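Local coordinates for protein 4-hydroxybutyrate coenzyme A transferase (Shewanella oneidensis, PDB 2OAS) that probably transfers coenzyme A between acyl-CoA thioesters and carboxylates such as acetate and 4-hydroxybutyrate, and binds coenzyme A, at residues Gln109-Ala114 and Cys140-Lys145; Leu129-Glu134 and Gln153-His158; Glu199-Gly204 and Asn300-Asn305. One frame throughout, in Å; residues are numbered along the deposited sequence.

Interaction 1 of 3, residues Gln109-Ala114 and Cys140-Lys145; sequences QKIDTA and CQVAGK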
ATOM      1  N   GLN A 109     -17.803 -12.433   2.966  1.00 46.38           N
ATOM      2  CA  GLN A 109     -18.927 -11.597   3.414  1.00 44.08           C
ATOM      3  C   GLN A 109     -20.176 -11.966   2.621  1.00 43.79           C
ATOM      4  O   GLN A 109     -20.264 -11.729   1.423  1.00 45.09           O
ATOM      5  CB  GLN A 109     -18.607 -10.110   3.233  1.00 41.93           C
ATOM      6  CG  GLN A 109     -19.788  -9.171   3.504  1.00 41.78           C
ATOM      7  CD  GLN A 109     -20.236  -9.147   4.962  1.00 39.98           C
ATOM      8  OE1 GLN A 109     -19.553  -8.616   5.828  1.00 38.16           O
ATOM      9  NE2 GLN A 109     -21.392  -9.721   5.231  1.00 38.19           N
ATOM     10  N   LYS A 110     -21.133 -12.559   3.316  1.00 43.73           N
ATOM     11  CA  LYS A 110     -22.381 -12.990   2.719  1.00 43.22           C
ATOM     12  C   LYS A 110     -23.321 -11.821   2.458  1.00 41.45           C
ATOM     13  O   LYS A 110     -23.314 -10.830   3.187  1.00 41.20           O
ATOM     14  CB  LYS A 110     -23.079 -13.987   3.648  1.00 46.40           C
ATOM     15  CG  LYS A 110     -23.502 -15.282   2.981  1.00 51.97           C
ATOM     16  CD  LYS A 110     -22.281 -16.109   2.550  1.00 54.47           C
ATOM     17  CE  LYS A 110     -22.715 -17.415   1.859  1.00 56.72           C
ATOM     18  NZ  LYS A 110     -21.567 -18.274   1.428  1.00 57.39           N
ATOM     19  N   ILE A 111     -24.138 -11.963   1.419  1.00 39.35           N
ATOM     20  CA  ILE A 111     -25.115 -10.952   1.052  1.00 36.89           C
ATOM     21  C   ILE A 111     -26.431 -11.655   0.752  1.00 36.73           C
ATOM     22  O   ILE A 111     -26.517 -12.440  -0.189  1.00 36.89           O
ATOM     23  CB  ILE A 111     -24.677 -10.176  -0.193  1.00 34.97           C
ATOM     24  CG1 ILE A 111     -23.387  -9.411   0.110  1.00 34.50           C
ATOM     25  CG2 ILE A 111     -25.797  -9.275  -0.656  1.00 33.45           C
ATOM     26  CD1 ILE A 111     -22.852  -8.602  -1.031  1.00 32.11           C
ATOM     27  N   ASP A 112     -27.462 -11.381   1.550  1.00 36.58           N
ATOM     28  CA  ASP A 112     -28.758 -12.024   1.332  1.00 36.56           C
ATOM     29  C   ASP A 112     -29.528 -11.374   0.197  1.00 34.89           C
ATOM     30  O   ASP A 112     -30.205 -12.049  -0.566  1.00 35.28           O
ATOM     31  CB  ASP A 112     -29.597 -12.014   2.613  1.00 37.27           C
ATOM     32  CG  ASP A 112     -28.950 -12.812   3.753  1.00 38.49           C
ATOM     33  OD1 ASP A 112     -28.517 -13.959   3.520  1.00 36.94           O
ATOM     34  OD2 ASP A 112     -28.883 -12.283   4.896  1.00 39.04           O
ATOM     35  N   THR A 113     -29.429 -10.061   0.083  1.00 33.66           N
ATOM     36  CA  THR A 113     -30.123  -9.377  -0.997  1.00 33.24           C
ATOM     37  C   THR A 113     -29.451  -8.066  -1.375  1.00 33.13           C
ATOM     38  O   THR A 113     -28.957  -7.326  -0.520  1.00 31.77           O
ATOM     39  CB  THR A 113     -31.625  -9.113  -0.649  1.00 34.95           C
ATOM     40  OG1 THR A 113     -31.890  -7.719  -0.691  1.00 35.41           O
ATOM     41  CG2 THR A 113     -31.979  -9.660   0.713  1.00 32.68           C
ATOM     42  N   ALA A 114     -29.435  -7.786  -2.673  1.00 32.66           N
ATOM     43  CA  ALA A 114     -28.833  -6.563  -3.195  1.00 32.46           C
ATOM     44  C   ALA A 114     -29.897  -5.639  -3.766  1.00 32.29           C
ATOM     45  O   ALA A 114     -30.690  -6.047  -4.617  1.00 33.24           O
ATOM     46  CB  ALA A 114     -27.826  -6.899  -4.275  1.00 32.30           C
ATOM     47  N   CYS A 140     -24.174  -8.525  -6.824  1.00 32.38           N
ATOM     48  CA  CYS A 140     -25.284  -9.188  -7.518  1.00 34.05           C
ATOM     49  C   CYS A 140     -24.939 -10.632  -7.852  1.00 34.37           C
ATOM     50  O   CYS A 140     -25.829 -11.452  -8.055  1.00 34.84           O
ATOM     51  CB  CYS A 140     -25.631  -8.452  -8.808  1.00 33.42           C
ATOM     52  SG  CYS A 140     -26.442  -6.891  -8.522  1.00 35.03           S
ATOM     53  N   GLN A 141     -23.646 -10.936  -7.898  1.00 35.23           N
ATOM     54  CA  GLN A 141     -23.198 -12.280  -8.220  1.00 36.28           C
ATOM     55  C   GLN A 141     -23.443 -13.238  -7.055  1.00 36.06           C
ATOM     56  O   GLN A 141     -23.942 -14.346  -7.237  1.00 35.32           O
ATOM     57  CB  GLN A 141     -21.699 -12.275  -8.571  1.00 39.46           C
ATOM     58  CG  GLN A 141     -21.350 -12.759  -9.992  1.00 43.49           C
ATOM     59  CD  GLN A 141     -21.342 -11.617 -11.040  1.00 46.54           C
ATOM     60  OE1 GLN A 141     -20.270 -11.183 -11.513  1.00 45.27           O
ATOM     61  NE2 GLN A 141     -22.542 -11.126 -11.393  1.00 46.78           N
ATOM     62  N   VAL A 142     -23.101 -12.801  -5.851  1.00 36.00           N
ATOM     63  CA  VAL A 142     -23.253 -13.647  -4.687  1.00 35.37           C
ATOM     64  C   VAL A 142     -24.544 -13.419  -3.905  1.00 36.88           C
ATOM     65  O   VAL A 142     -24.894 -14.205  -3.030  1.00 37.36           O
ATOM     66  CB  VAL A 142     -22.048 -13.476  -3.753  1.00 34.62           C
ATOM     67  CG1 VAL A 142     -20.772 -13.775  -4.513  1.00 35.17           C
ATOM     68  CG2 VAL A 142     -22.001 -12.059  -3.208  1.00 34.57           C
ATOM     69  N   ALA A 143     -25.266 -12.354  -4.219  1.00 36.50           N
ATOM     70  CA  ALA A 143     -26.485 -12.075  -3.493  1.00 37.32           C
ATOM     71  C   ALA A 143     -27.506 -13.213  -3.545  1.00 37.52           C
ATOM     72  O   ALA A 143     -27.744 -13.800  -4.603  1.00 38.71           O
ATOM     73  CB  ALA A 143     -27.108 -10.805  -4.016  1.00 37.91           C
ATOM     74  N   GLY A 144     -28.118 -13.514  -2.401  1.00 36.35           N
ATOM     75  CA  GLY A 144     -29.131 -14.553  -2.355  1.00 36.06           C
ATOM     76  C   GLY A 144     -30.287 -14.219  -3.294  1.00 36.81           C
ATOM     77  O   GLY A 144     -30.775 -15.083  -4.023  1.00 37.13           O
ATOM     78  N   LYS A 145     -30.732 -12.963  -3.267  1.00 35.86           N
ATOM     79  CA  LYS A 145     -31.808 -12.499  -4.136  1.00 34.95           C
ATOM     80  C   LYS A 145     -31.548 -11.042  -4.517  1.00 33.80           C
ATOM     81  O   LYS A 145     -30.830 -10.341  -3.810  1.00 34.77           O
ATOM     82  CB  LYS A 145     -33.164 -12.620  -3.447  1.00 36.30           C
ATOM     83  CG  LYS A 145     -33.332 -11.782  -2.187  1.00 35.13           C
ATOM     84  CD  LYS A 145     -34.775 -11.880  -1.699  1.00 37.57           C
ATOM     85  CE  LYS A 145     -35.000 -11.115  -0.410  1.00 37.32           C
ATOM     86  NZ  LYS A 145     -34.298 -11.740   0.737  1.00 39.29           N
TER
HETATM   87  O   HOH W   1     -23.546 -14.012  -0.087  1.00 31.70           O
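The carbonyl oxygen of Ile111 is gripped twice by the chain leaving helix 136-142: Gly144 N donates a hydrogen bond to Ile111 O at 2.9 Å, and Ala143 CA adds a C-H...O contact to the same oxygen. Two further bonds carry the pairing onward, from Lys145 N to Asp112 O (2.9 Å) and from Ala114 N to Lys145 O (3.1 Å). Lys145 thus bonds to the residues on both sides of Thr113, its partner in a parallel beta bridge between strands 113-118 and 145-150. A water accepts from Ile111 N and lies 3.2 Å from Val142 O, to which it can donate, at the end of the helix.

Thr113 and Lys145 put their side chains on one face of the sheet, lying side by side, with Lys145 CG 3.5 Å from Thr113 CB. The lysine chain is extended until chi4 (-68°), where it bends and turns its amine back over Thr113 CG2; the charge itself is met by Glu20 in a salt bridge. Ala143 CB touches both Ile111 CG2 (3.9 Å) and Ala114 CB (4.0 Å), a small apolar seam that Val142 CG2 extends against Ile111 CD1.

The contact closes a beta-alpha-beta crossover, the helix end delivering the chain directly beside the strand it left. Ile111 and Val142 pack also on Phe104 of helix 100-105, while strand 21-24 lines the other edge of strand 113-118, with Asp112 OD2 bonded to Thr21 N.

Interaction 2 of 3, residues Leu129-Glu134 and Gln153-His158; sequences LGISVE and QMPRTH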
ATOM      1  N   LEU A 129     -26.444  -1.498 -14.815  1.00 30.75           N
ATOM      2  CA  LEU A 129     -26.205  -0.951 -13.493  1.00 28.56           C
ATOM      3  C   LEU A 129     -25.968   0.534 -13.641  1.00 29.54           C
ATOM      4  O   LEU A 129     -25.776   1.240 -12.657  1.00 32.08           O
ATOM      5  CB  LEU A 129     -24.978  -1.596 -12.873  1.00 25.19           C
ATOM      6  CG  LEU A 129     -25.157  -3.077 -12.577  1.00 22.75           C
ATOM      7  CD1 LEU A 129     -23.919  -3.614 -11.880  1.00 23.79           C
ATOM      8  CD2 LEU A 129     -26.378  -3.271 -11.711  1.00 21.09           C
ATOM      9  N   GLY A 130     -25.952   1.002 -14.885  1.00 29.84           N
ATOM     10  CA  GLY A 130     -25.777   2.418 -15.157  1.00 30.03           C
ATOM     11  C   GLY A 130     -24.521   3.142 -14.699  1.00 29.48           C
ATOM     12  O   GLY A 130     -23.399   2.672 -14.919  1.00 27.03           O
ATOM     13  N   ILE A 131     -24.715   4.287 -14.042  1.00 28.22           N
ATOM     14  CA  ILE A 131     -23.587   5.104 -13.607  1.00 27.92           C
ATOM     15  C   ILE A 131     -22.746   4.551 -12.463  1.00 28.92           C
ATOM     16  O   ILE A 131     -21.736   5.156 -12.083  1.00 28.75           O
ATOM     17  CB  ILE A 131     -24.024   6.530 -13.250  1.00 26.88           C
ATOM     18  CG1 ILE A 131     -25.007   6.502 -12.079  1.00 27.66           C
ATOM     19  CG2 ILE A 131     -24.622   7.183 -14.461  1.00 25.44           C
ATOM     20  CD1 ILE A 131     -25.439   7.878 -11.620  1.00 28.25           C
ATOM     21  N   SER A 132     -23.145   3.411 -11.918  1.00 29.77           N
ATOM     22  CA  SER A 132     -22.373   2.802 -10.846  1.00 31.85           C
ATOM     23  C   SER A 132     -22.210   1.308 -10.984  1.00 32.57           C
ATOM     24  O   SER A 132     -23.139   0.549 -10.720  1.00 32.80           O
ATOM     25  CB  SER A 132     -22.989   3.077  -9.477  1.00 33.69           C
ATOM     26  OG  SER A 132     -22.723   4.398  -9.065  1.00 35.81           O
ATOM     27  N   VAL A 133     -21.023   0.882 -11.407  1.00 33.79           N
ATOM     28  CA  VAL A 133     -20.748  -0.534 -11.523  1.00 33.67           C
ATOM     29  C   VAL A 133     -20.049  -0.917 -10.234  1.00 35.06           C
ATOM     30  O   VAL A 133     -20.467  -1.842  -9.541  1.00 36.59           O
ATOM     31  CB  VAL A 133     -19.849  -0.853 -12.712  1.00 33.75           C
ATOM     32  CG1 VAL A 133     -19.512  -2.333 -12.722  1.00 32.67           C
ATOM     33  CG2 VAL A 133     -20.556  -0.469 -14.003  1.00 33.18           C
ATOM     34  N   GLU A 134     -18.989  -0.193  -9.906  1.00 35.15           N
ATOM     35  CA  GLU A 134     -18.237  -0.441  -8.674  1.00 36.58           C
ATOM     36  C   GLU A 134     -18.219  -1.909  -8.232  1.00 36.15           C
ATOM     37  O   GLU A 134     -17.770  -2.783  -8.979  1.00 39.15           O
ATOM     38  CB  GLU A 134     -18.757   0.455  -7.525  1.00 37.75           C
ATOM     39  CG  GLU A 134     -20.207   0.984  -7.655  1.00 40.03           C
ATOM     40  CD  GLU A 134     -21.134   0.445  -6.578  1.00 42.23           C
ATOM     41  OE1 GLU A 134     -22.266   0.958  -6.418  1.00 44.37           O
ATOM     42  OE2 GLU A 134     -20.730  -0.502  -5.887  1.00 44.93           O
ATOM     43  N   GLN A 153     -34.534   6.659 -16.412  1.00 33.16           N
ATOM     44  CA  GLN A 153     -33.563   7.741 -16.375  1.00 34.41           C
ATOM     45  C   GLN A 153     -32.152   7.177 -16.253  1.00 34.17           C
ATOM     46  O   GLN A 153     -31.178   7.842 -16.595  1.00 33.51           O
ATOM     47  CB  GLN A 153     -33.859   8.680 -15.202  1.00 36.88           C
ATOM     48  CG  GLN A 153     -35.265   9.250 -15.214  1.00 43.25           C
ATOM     49  CD  GLN A 153     -35.591   9.974 -16.520  1.00 47.98           C
ATOM     50  OE1 GLN A 153     -36.728   9.899 -17.023  1.00 50.52           O
ATOM     51  NE2 GLN A 153     -34.592  10.688 -17.081  1.00 50.52           N
HETATM   52  N   MSE A 154     -32.029   5.947 -15.775  1.00 34.01           N
HETATM   53  CA  MSE A 154     -30.707   5.363 -15.644  1.00 35.48           C
HETATM   54  C   MSE A 154     -30.123   5.124 -17.029  1.00 34.61           C
HETATM   55  O   MSE A 154     -30.705   4.407 -17.848  1.00 35.06           O
HETATM   56  CB  MSE A 154     -30.767   4.040 -14.874  1.00 37.85           C
HETATM   57  CG  MSE A 154     -29.401   3.458 -14.522  1.00 41.39           C
HETATM   58 SE   MSE A 154     -28.296   4.645 -13.444  1.00 49.12          SE
HETATM   59  CE  MSE A 154     -28.707   4.029 -11.657  1.00 48.73           C
ATOM     60  N   PRO A 155     -28.976   5.753 -17.325  1.00 33.01           N
ATOM     61  CA  PRO A 155     -28.363   5.554 -18.636  1.00 32.50           C
ATOM     62  C   PRO A 155     -27.848   4.115 -18.805  1.00 32.59           C
ATOM     63  O   PRO A 155     -27.445   3.472 -17.835  1.00 32.58           O
ATOM     64  CB  PRO A 155     -27.253   6.611 -18.657  1.00 32.68           C
ATOM     65  CG  PRO A 155     -26.933   6.837 -17.210  1.00 29.92           C
ATOM     66  CD  PRO A 155     -28.270   6.789 -16.548  1.00 31.98           C
ATOM     67  N   ARG A 156     -27.894   3.617 -20.040  1.00 32.82           N
ATOM     68  CA  ARG A 156     -27.447   2.263 -20.394  1.00 31.14           C
ATOM     69  C   ARG A 156     -25.953   2.293 -20.669  1.00 30.73           C
ATOM     70  O   ARG A 156     -25.529   2.270 -21.825  1.00 32.82           O
ATOM     71  CB  ARG A 156     -28.190   1.811 -21.649  1.00 31.76           C
ATOM     72  CG  ARG A 156     -27.911   0.395 -22.126  1.00 32.46           C
ATOM     73  CD  ARG A 156     -28.867   0.078 -23.258  1.00 32.48           C
ATOM     74  NE  ARG A 156     -28.892  -1.323 -23.636  1.00 33.60           N
ATOM     75  CZ  ARG A 156     -28.216  -1.837 -24.661  1.00 33.28           C
ATOM     76  NH1 ARG A 156     -27.446  -1.052 -25.408  1.00 27.35           N
ATOM     77  NH2 ARG A 156     -28.334  -3.136 -24.942  1.00 29.97           N
ATOM     78  N   THR A 157     -25.156   2.331 -19.606  1.00 29.18           N
ATOM     79  CA  THR A 157     -23.705   2.397 -19.720  1.00 29.12           C
ATOM     80  C   THR A 157     -23.057   1.167 -20.341  1.00 29.90           C
ATOM     81  O   THR A 157     -23.552   0.052 -20.186  1.00 30.26           O
ATOM     82  CB  THR A 157     -23.033   2.632 -18.332  1.00 29.05           C
ATOM     83  OG1 THR A 157     -23.340   1.541 -17.453  1.00 27.07           O
ATOM     84  CG2 THR A 157     -23.531   3.934 -17.707  1.00 31.11           C
ATOM     85  N   HIS A 158     -21.937   1.370 -21.035  1.00 30.27           N
ATOM     86  CA  HIS A 158     -21.217   0.254 -21.635  1.00 30.52           C
ATOM     87  C   HIS A 158     -20.167  -0.263 -20.676  1.00 30.25           C
ATOM     88  O   HIS A 158     -19.679   0.477 -19.828  1.00 30.16           O
ATOM     89  CB  HIS A 158     -20.554   0.651 -22.947  1.00 32.21           C
ATOM     90  CG  HIS A 158     -21.492   0.675 -24.105  1.00 33.94           C
ATOM     91  ND1 HIS A 158     -21.184   0.104 -25.321  1.00 36.01           N
ATOM     92  CD2 HIS A 158     -22.740   1.181 -24.230  1.00 34.08           C
ATOM     93  CE1 HIS A 158     -22.206   0.254 -26.146  1.00 35.39           C
ATOM     94  NE2 HIS A 158     -23.164   0.903 -25.509  1.00 34.51           N
TER
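A type II' beta turn from Leu129 to Ser132 fits its glycine corner against the loop that follows strand 145-150. At that corner Thr157 OG1 donates a hydrogen bond to Gly130 O (2.8 Å). It approaches well away from the C=O direction, with a C=O...donor angle of 110°, and stands above the carbonyl plane instead of on a lone pair. The hydroxyl lies between the backbone N and C of its own residue (chi1 61°), and this rotation also brings the methyl CG2 close to the same oxygen, so the threonine covers the Gly130 carbonyl with both its branches. Ser128 OG completes the polar cluster, being hydrogen-bonded to Thr157 OG1 as well as to Gly130 N.

The other side of the corner is apolar. Met154, present as selenomethionine, bends at chi2 (59°) and again at chi3, which lays SE over the peptide between Gly130 and Ile131: it sits 3.8 Å from Gly130 CA and 3.6 Å from Ile131 N. Ile131 CG1 meets that selenium at 4.0 Å, the two side chains crossing obliquely, while its other branch, CG2, touches the ring of Pro155 at CG (3.6 Å). Pro155 O in turn receives a C-H...O contact from Gly130 CA (3.3 Å), so that the selenium and the Pro155 carbonyl oxygen both crowd the glycine alpha carbon.

Val275 and Tyr272 of helix 269-275 and Phe283 of strand 281-283 close over the buried contact. Its centre is a glycine of positive phi at the second position of the turn, with a weak 3.5 Å bond from Ser132 N to Leu129 O, a setting characteristic of type II' turns.

Interaction 3 of 3, residues Glu199-Gly204 and Asn300-Asn305; sequences ELVRDG and NVMAIN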
ATOM      1  N   GLU A 199       0.844  22.178 -14.074  1.00 46.37           N
ATOM      2  CA  GLU A 199       2.217  22.211 -14.565  1.00 48.37           C
ATOM      3  C   GLU A 199       2.915  20.855 -14.517  1.00 47.28           C
ATOM      4  O   GLU A 199       3.909  20.646 -15.212  1.00 46.99           O
ATOM      5  CB  GLU A 199       3.042  23.246 -13.798  1.00 52.29           C
ATOM      6  CG  GLU A 199       2.867  24.662 -14.327  1.00 58.00           C
ATOM      7  CD  GLU A 199       3.710  25.692 -13.572  1.00 61.61           C
ATOM      8  OE1 GLU A 199       3.484  25.881 -12.347  1.00 63.59           O
ATOM      9  OE2 GLU A 199       4.602  26.311 -14.206  1.00 64.08           O
ATOM     10  N   LEU A 200       2.388  19.935 -13.709  1.00 45.64           N
ATOM     11  CA  LEU A 200       2.974  18.604 -13.617  1.00 43.86           C
ATOM     12  C   LEU A 200       2.422  17.687 -14.706  1.00 42.44           C
ATOM     13  O   LEU A 200       3.025  16.666 -15.022  1.00 42.11           O
ATOM     14  CB  LEU A 200       2.713  17.972 -12.244  1.00 44.20           C
ATOM     15  CG  LEU A 200       3.530  18.424 -11.026  1.00 44.93           C
ATOM     16  CD1 LEU A 200       5.018  18.313 -11.315  1.00 45.35           C
ATOM     17  CD2 LEU A 200       3.179  19.840 -10.686  1.00 46.38           C
ATOM     18  N   VAL A 201       1.283  18.063 -15.283  1.00 41.42           N
ATOM     19  CA  VAL A 201       0.650  17.260 -16.325  1.00 41.24           C
ATOM     20  C   VAL A 201       1.273  17.429 -17.705  1.00 41.30           C
ATOM     21  O   VAL A 201       1.301  18.529 -18.254  1.00 40.86           O
ATOM     22  CB  VAL A 201      -0.860  17.576 -16.435  1.00 40.04           C
ATOM     23  CG1 VAL A 201      -1.510  16.709 -17.506  1.00 37.50           C
ATOM     24  CG2 VAL A 201      -1.523  17.365 -15.096  1.00 38.97           C
ATOM     25  N   ARG A 202       1.759  16.326 -18.261  1.00 42.72           N
ATOM     26  CA  ARG A 202       2.372  16.334 -19.589  1.00 43.27           C
ATOM     27  C   ARG A 202       1.382  15.817 -20.615  1.00 43.51           C
ATOM     28  O   ARG A 202       0.423  15.124 -20.275  1.00 42.50           O
ATOM     29  CB  ARG A 202       3.619  15.448 -19.618  1.00 44.44           C
ATOM     30  CG  ARG A 202       4.743  15.891 -18.706  1.00 45.98           C
ATOM     31  CD  ARG A 202       6.027  15.181 -19.086  1.00 46.01           C
ATOM     32  NE  ARG A 202       6.003  13.751 -18.792  1.00 46.46           N
ATOM     33  CZ  ARG A 202       6.242  13.227 -17.592  1.00 47.02           C
ATOM     34  NH1 ARG A 202       6.516  14.024 -16.567  1.00 47.68           N
ATOM     35  NH2 ARG A 202       6.234  11.908 -17.419  1.00 45.26           N
ATOM     36  N   ASP A 203       1.611  16.163 -21.877  1.00 44.84           N
ATOM     37  CA  ASP A 203       0.725  15.697 -22.940  1.00 43.60           C
ATOM     38  C   ASP A 203       0.762  14.181 -22.977  1.00 42.52           C
ATOM     39  O   ASP A 203       1.764  13.567 -22.602  1.00 42.07           O
ATOM     40  CB  ASP A 203       1.147  16.265 -24.296  1.00 45.00           C
ATOM     41  CG  ASP A 203       0.762  17.726 -24.463  1.00 47.16           C
ATOM     42  OD1 ASP A 203      -0.351  18.099 -24.043  1.00 48.23           O
ATOM     43  OD2 ASP A 203       1.562  18.504 -25.026  1.00 49.33           O
ATOM     44  N   GLY A 204      -0.346  13.588 -23.408  1.00 41.36           N
ATOM     45  CA  GLY A 204      -0.435  12.141 -23.502  1.00 40.17           C
ATOM     46  C   GLY A 204      -0.575  11.423 -22.173  1.00 38.76           C
ATOM     47  O   GLY A 204      -0.542  10.187 -22.131  1.00 39.47           O
ATOM     48  N   ASN A 300       2.731   6.975 -18.481  1.00 38.60           N
ATOM     49  CA  ASN A 300       2.484   8.350 -18.068  1.00 38.22           C
ATOM     50  C   ASN A 300       1.191   8.566 -17.281  1.00 37.80           C
ATOM     51  O   ASN A 300       0.494   9.561 -17.478  1.00 38.43           O
ATOM     52  CB  ASN A 300       2.495   9.255 -19.300  1.00 38.02           C
ATOM     53  CG  ASN A 300       3.784   9.143 -20.079  1.00 38.11           C
ATOM     54  OD1 ASN A 300       4.863   9.368 -19.540  1.00 36.38           O
ATOM     55  ND2 ASN A 300       3.677   8.791 -21.354  1.00 39.72           N
ATOM     56  N   VAL A 301       0.865   7.636 -16.400  1.00 36.23           N
ATOM     57  CA  VAL A 301      -0.325   7.776 -15.579  1.00 36.63           C
ATOM     58  C   VAL A 301      -0.165   9.019 -14.692  1.00 37.08           C
ATOM     59  O   VAL A 301       0.922   9.289 -14.188  1.00 36.72           O
ATOM     60  CB  VAL A 301      -0.526   6.527 -14.676  1.00 35.66           C
ATOM     61  CG1 VAL A 301      -1.465   6.848 -13.521  1.00 36.76           C
ATOM     62  CG2 VAL A 301      -1.088   5.382 -15.507  1.00 35.84           C
HETATM   63  N   MSE A 302      -1.250   9.770 -14.521  1.00 36.92           N
HETATM   64  CA  MSE A 302      -1.260  10.987 -13.711  1.00 38.69           C
HETATM   65  C   MSE A 302      -2.371  10.827 -12.691  1.00 36.39           C
HETATM   66  O   MSE A 302      -3.546  11.004 -12.998  1.00 35.12           O
HETATM   67  CB  MSE A 302      -1.534  12.213 -14.601  1.00 44.58           C
HETATM   68  CG  MSE A 302      -1.606  13.552 -13.873  1.00 51.17           C
HETATM   69 SE   MSE A 302       0.094  14.211 -13.194  1.00 62.14          SE
HETATM   70  CE  MSE A 302      -0.179  13.833 -11.330  1.00 57.70           C
ATOM     71  N   ALA A 303      -1.997  10.465 -11.479  1.00 34.42           N
ATOM     72  CA  ALA A 303      -2.969  10.249 -10.433  1.00 33.24           C
ATOM     73  C   ALA A 303      -3.064  11.447  -9.501  1.00 32.39           C
ATOM     74  O   ALA A 303      -2.116  11.786  -8.807  1.00 32.27           O
ATOM     75  CB  ALA A 303      -2.608   9.006  -9.660  1.00 33.44           C
ATOM     76  N   ILE A 304      -4.230  12.074  -9.489  1.00 32.67           N
ATOM     77  CA  ILE A 304      -4.449  13.250  -8.664  1.00 32.50           C
ATOM     78  C   ILE A 304      -5.553  13.012  -7.648  1.00 30.81           C
ATOM     79  O   ILE A 304      -6.714  12.869  -8.004  1.00 29.09           O
ATOM     80  CB  ILE A 304      -4.826  14.448  -9.547  1.00 31.73           C
ATOM     81  CG1 ILE A 304      -3.705  14.702 -10.552  1.00 31.12           C
ATOM     82  CG2 ILE A 304      -5.087  15.655  -8.699  1.00 30.26           C
ATOM     83  CD1 ILE A 304      -4.085  15.667 -11.642  1.00 32.89           C
ATOM     84  N   ASN A 305      -5.181  12.980  -6.379  1.00 30.00           N
ATOM     85  CA  ASN A 305      -6.153  12.750  -5.319  1.00 30.93           C
ATOM     86  C   ASN A 305      -6.032  13.811  -4.237  1.00 30.98           C
ATOM     87  O   ASN A 305      -5.178  14.693  -4.314  1.00 30.27           O
ATOM     88  CB  ASN A 305      -5.926  11.361  -4.717  1.00 31.09           C
ATOM     89  CG  ASN A 305      -6.213  10.252  -5.711  1.00 33.13           C
ATOM     90  OD1 ASN A 305      -7.348   9.780  -5.819  1.00 33.09           O
ATOM     91  ND2 ASN A 305      -5.189   9.847  -6.464  1.00 31.86           N
TER
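The end of helix 188-200 and the bend after it lie over strand 301-305 of the mixed sheet in the C-terminal half, an alpha/beta layer arrangement of the Rossmann-like kind. The bend runs on into strand 206-208, the neighbour of 301-305 in that sheet and parallel to it. Helix 332-341 covers the opposite face, touched by Val301 and Ala303, so the strand is sandwiched between helical layers.

Val201 meets Met302, a selenomethionine, at about a right angle. The valine CG1 lies anti to the backbone N (chi1 -179°), which turns CG2 to the strand, where it stands 4.0 Å from both Met302 CG and Met302 SE. The methionine leaves the sheet extended and then kinks at chi2 (71°), bringing its selenium to within 4.2 Å of Leu200 O. That carbonyl also has a weak hydrogen bond from Arg346 on strand 346-350, and Val201 O is held by a hydrogen bond from His225 NE2. The same Met302 side chain packs on Leu207 and Val348 of the neighbouring strands 206-208 and 346-350.

At the strand's start the contact becomes looser and more polar. The Arg202 guanidinium turns an edge to the Asn300 side chain, the two planes nearly perpendicular. Arg202 NH2 has a weak hydrogen bond to Gly344 O, and it lies close to Arg346 NE, a like charge. Gly204, with a positive phi of 74°, turns the chain in at this point, where Gly204 O comes 4.3 Å from Asn300 CB.

Overall arrangement
Interactions 1 and 2 share the N-terminal parallel sheet domain and interleave along the chain: strand 145-150 begins in interaction 1 and leads to the loop of interaction 2. Their centres are 19 Å apart and their nearest atoms about 5 Å, without touching. Interaction 3 belongs to the other half of the molecule, its centre 38 Å from that of interaction 1, on the opposite side of the chain's centre, and 27 Å from that of interaction 2. Neither interaction 2 nor interaction 3 touches coenzyme A: the Ile131 side chain is about 13 Å from it, and that of Met302 about 12 Å from the side chain of Gln332, which binds it.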